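Local coordinates for protein mitochondrial import inner membrane translocase subunit TIM8 (Saccharomyces cerevisiae, PDB 3CJH) that acts as a chaperone of the mitochondrial intermembrane space that helps import multi-pass proteins into the inner membrane and is required for transfer of beta-barrel precursors to the outer-membrane sorting machinery, at residues B[23-28]-B[39-44]. Residues are numbered along the deposited sequence; the frame is centred on the assembly and turned at random.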
ATOM      1  N   LYS B  23       8.661   8.492  -0.056  1.00 11.89           N
ATOM      2  CA  LYS B  23       7.284   8.961   0.086  1.00 13.32           C
ATOM      3  C   LYS B  23       7.102   9.946   1.235  1.00 14.27           C
ATOM      4  O   LYS B  23       6.447  10.987   1.084  1.00 16.63           O
ATOM      5  CB  LYS B  23       6.371   7.794   0.389  1.00 15.34           C
ATOM      6  CG  LYS B  23       6.247   6.755  -0.698  1.00 18.79           C
ATOM      7  CD  LYS B  23       5.391   5.561  -0.201  1.00 19.91           C
ATOM      8  CE  LYS B  23       4.900   4.664  -1.369  1.00 22.72           C
ATOM      9  NZ  LYS B  23       3.578   3.936  -1.087  1.00 25.35           N
ATOM     10  N   LYS B  24       7.675   9.596   2.382  1.00 12.37           N
ATOM     11  CA  LYS B  24       7.501  10.364   3.610  1.00 13.32           C
ATOM     12  C   LYS B  24       8.317  11.641   3.680  1.00 12.79           C
ATOM     13  O   LYS B  24       7.862  12.604   4.293  1.00 14.41           O
ATOM     14  CB  LYS B  24       7.788   9.479   4.837  1.00 14.08           C
ATOM     15  CG  LYS B  24       6.769   8.352   4.922  1.00 16.78           C
ATOM     16  CD  LYS B  24       6.918   7.401   6.107  1.00 17.79           C
ATOM     17  CE  LYS B  24       5.677   6.484   6.201  1.00 18.93           C
ATOM     18  NZ  LYS B  24       5.476   5.914   7.568  1.00 19.06           N
ATOM     19  N   CYS B  25       9.496  11.661   3.061  1.00 12.70           N
ATOM     20  CA  CYS B  25      10.402  12.830   3.128  1.00 13.10           C
ATOM     21  C   CYS B  25      10.460  13.739   1.897  1.00 14.63           C
ATOM     22  O   CYS B  25      10.789  14.923   2.031  1.00 16.52           O
ATOM     23  CB  CYS B  25      11.820  12.394   3.415  1.00 11.39           C
ATOM     24  SG  CYS B  25      12.012  11.734   5.049  1.00 14.56           S
ATOM     25  N   VAL B  26      10.210  13.188   0.712  1.00 13.86           N
ATOM     26  CA  VAL B  26      10.160  13.996  -0.500  1.00 14.28           C
ATOM     27  C   VAL B  26       8.714  14.355  -0.731  1.00 18.00           C
ATOM     28  O   VAL B  26       7.958  13.569  -1.318  1.00 16.29           O
ATOM     29  CB  VAL B  26      10.677  13.256  -1.724  1.00 13.36           C
ATOM     30  CG1 VAL B  26      10.488  14.122  -2.960  1.00 15.88           C
ATOM     31  CG2 VAL B  26      12.141  12.866  -1.555  1.00 11.37           C
ATOM     32  N   GLU B  27       8.315  15.534  -0.264  1.00 22.75           N
ATOM     33  CA  GLU B  27       6.909  15.875  -0.306  1.00 29.50           C
ATOM     34  C   GLU B  27       6.482  16.355  -1.695  1.00 32.41           C
ATOM     35  O   GLU B  27       5.295  16.286  -2.046  1.00 31.43           O
ATOM     36  CB  GLU B  27       6.545  16.897   0.781  1.00 33.80           C
ATOM     37  CG  GLU B  27       6.386  18.381   0.329  1.00 36.41           C
ATOM     38  CD  GLU B  27       7.483  19.307   0.805  1.00 38.66           C
ATOM     39  OE1 GLU B  27       7.606  20.402   0.207  1.00 41.33           O
ATOM     40  OE2 GLU B  27       8.206  18.961   1.770  1.00 39.75           O
ATOM     41  N   SER B  28       7.453  16.821  -2.481  1.00 34.32           N
ATOM     42  CA  SER B  28       7.180  17.413  -3.789  1.00 35.14           C
ATOM     43  C   SER B  28       8.453  17.505  -4.614  1.00 34.94           C
ATOM     44  O   SER B  28       9.532  17.648  -4.057  1.00 33.68           O
ATOM     45  CB  SER B  28       6.648  18.827  -3.594  1.00 36.33           C
ATOM     46  OG  SER B  28       7.608  19.621  -2.889  1.00 36.71           O
ATOM     47  N   GLU B  39      17.251  15.827   3.108  1.00 17.34           N
ATOM     48  CA  GLU B  39      18.369  14.890   3.171  1.00 20.43           C
ATOM     49  C   GLU B  39      18.516  14.280   4.577  1.00 19.87           C
ATOM     50  O   GLU B  39      18.841  13.104   4.738  1.00 19.16           O
ATOM     51  CB  GLU B  39      19.674  15.585   2.775  1.00 22.94           C
ATOM     52  CG  GLU B  39      20.555  14.685   1.922  1.00 27.64           C
ATOM     53  CD  GLU B  39      21.904  15.296   1.581  1.00 30.90           C
ATOM     54  OE1 GLU B  39      22.435  16.070   2.414  1.00 34.68           O
ATOM     55  OE2 GLU B  39      22.432  14.988   0.475  1.00 33.82           O
ATOM     56  N   GLN B  40      18.284  15.109   5.586  1.00 18.92           N
ATOM     57  CA  GLN B  40      18.381  14.714   6.992  1.00 16.78           C
ATOM     58  C   GLN B  40      17.141  13.881   7.410  1.00 13.78           C
ATOM     59  O   GLN B  40      17.230  12.904   8.160  1.00 12.31           O
ATOM     60  CB  GLN B  40      18.504  15.988   7.830  1.00 18.75           C
ATOM     61  CG  GLN B  40      18.856  15.780   9.290  1.00 23.05           C
ATOM     62  CD  GLN B  40      20.330  15.370   9.509  1.00 26.13           C
ATOM     63  OE1 GLN B  40      21.212  15.724   8.725  1.00 28.22           O
ATOM     64  NE2 GLN B  40      20.592  14.629  10.595  1.00 27.55           N
ATOM     65  N   CYS B  41      15.977  14.276   6.906  1.00 11.45           N
ATOM     66  CA  CYS B  41      14.735  13.507   7.067  1.00  9.63           C
ATOM     67  C   CYS B  41      14.934  12.083   6.545  1.00  7.47           C
ATOM     68  O   CYS B  41      14.523  11.109   7.162  1.00  6.84           O
ATOM     69  CB  CYS B  41      13.612  14.197   6.277  1.00  9.00           C
ATOM     70  SG  CYS B  41      11.945  13.403   6.321  1.00 16.22           S
ATOM     71  N   LEU B  42      15.592  11.996   5.397  1.00  7.90           N
ATOM     72  CA  LEU B  42      15.884  10.734   4.719  1.00  7.82           C
ATOM     73  C   LEU B  42      16.770   9.776   5.549  1.00  8.29           C
ATOM     74  O   LEU B  42      16.520   8.594   5.628  1.00  8.73           O
ATOM     75  CB  LEU B  42      16.542  11.053   3.376  1.00  6.67           C
ATOM     76  CG  LEU B  42      15.916  10.509   2.088  1.00  9.02           C
ATOM     77  CD1 LEU B  42      14.408  10.283   2.164  1.00  7.04           C
ATOM     78  CD2 LEU B  42      16.242  11.449   0.898  1.00  7.77           C
ATOM     79  N   SER B  43      17.797  10.303   6.192  1.00 10.03           N
ATOM     80  CA  SER B  43      18.729   9.476   6.970  1.00  9.12           C
ATOM     81  C   SER B  43      18.209   9.170   8.371  1.00  8.78           C
ATOM     82  O   SER B  43      18.419   8.058   8.873  1.00 10.39           O
ATOM     83  CB  SER B  43      20.089  10.152   7.073  1.00  9.72           C
ATOM     84  OG  SER B  43      20.004  11.343   7.834  1.00 12.22           O
ATOM     85  N   ASN B  44      17.576  10.157   9.010  1.00  7.38           N
ATOM     86  CA  ASN B  44      16.763   9.916  10.223  1.00  7.62           C
ATOM     87  C   ASN B  44      15.721   8.811   9.996  1.00  6.93           C
ATOM     88  O   ASN B  44      15.607   7.891  10.782  1.00  6.54           O
ATOM     89  CB  ASN B  44      15.964  11.166  10.595  1.00  7.40           C
ATOM     90  CG  ASN B  44      16.810  12.295  11.126  1.00  8.60           C
ATOM     91  OD1 ASN B  44      17.999  12.133  11.454  1.00  8.98           O
ATOM     92  ND2 ASN B  44      16.188  13.472  11.214  1.00  8.93           N
TER
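Cys25 and Cys41 are joined by a disulfide, SG to SG at 2.1 Å, with the bridge twisted to a chi3 of -80°. The two sulfurs leave their helices differently: on Cys25 SG lies anti to the carbonyl carbon (chi1 -68°), whereas on Cys41 it extends anti to the backbone N (chi1 180°), and together these rotations span a CA to CA gap of 5.9 Å. Leu42 adds the apolar flank. Its CD1 rests on CB of Cys25 at 3.6 Å and comes to 4.0 Å from the Cys25 SG, giving the covalent link a hydrocarbon cover on one side. These three buried residues make up the tight part of the contact. Away from them the segments diverge: Lys23 and Glu27 lie exposed, as do Glu39 and Gln40 on the far side of their helix, where Ser43 OG hydrogen-bonds back to Gln40 O at 3.2 Å. The link is one of the two disulfides of the twin CX3C motif, the signature of the small Tim family; Cys21 and Cys45 form the other. Here it clamps the C-terminal end of helix 7-25, just before Val26 departs from helical geometry, to the early turns of helix 36-62, closing the helical hairpin near its connecting loop, while chains of other proteins in the six-chain assembly pack against Cys25, Cys41 and Leu42.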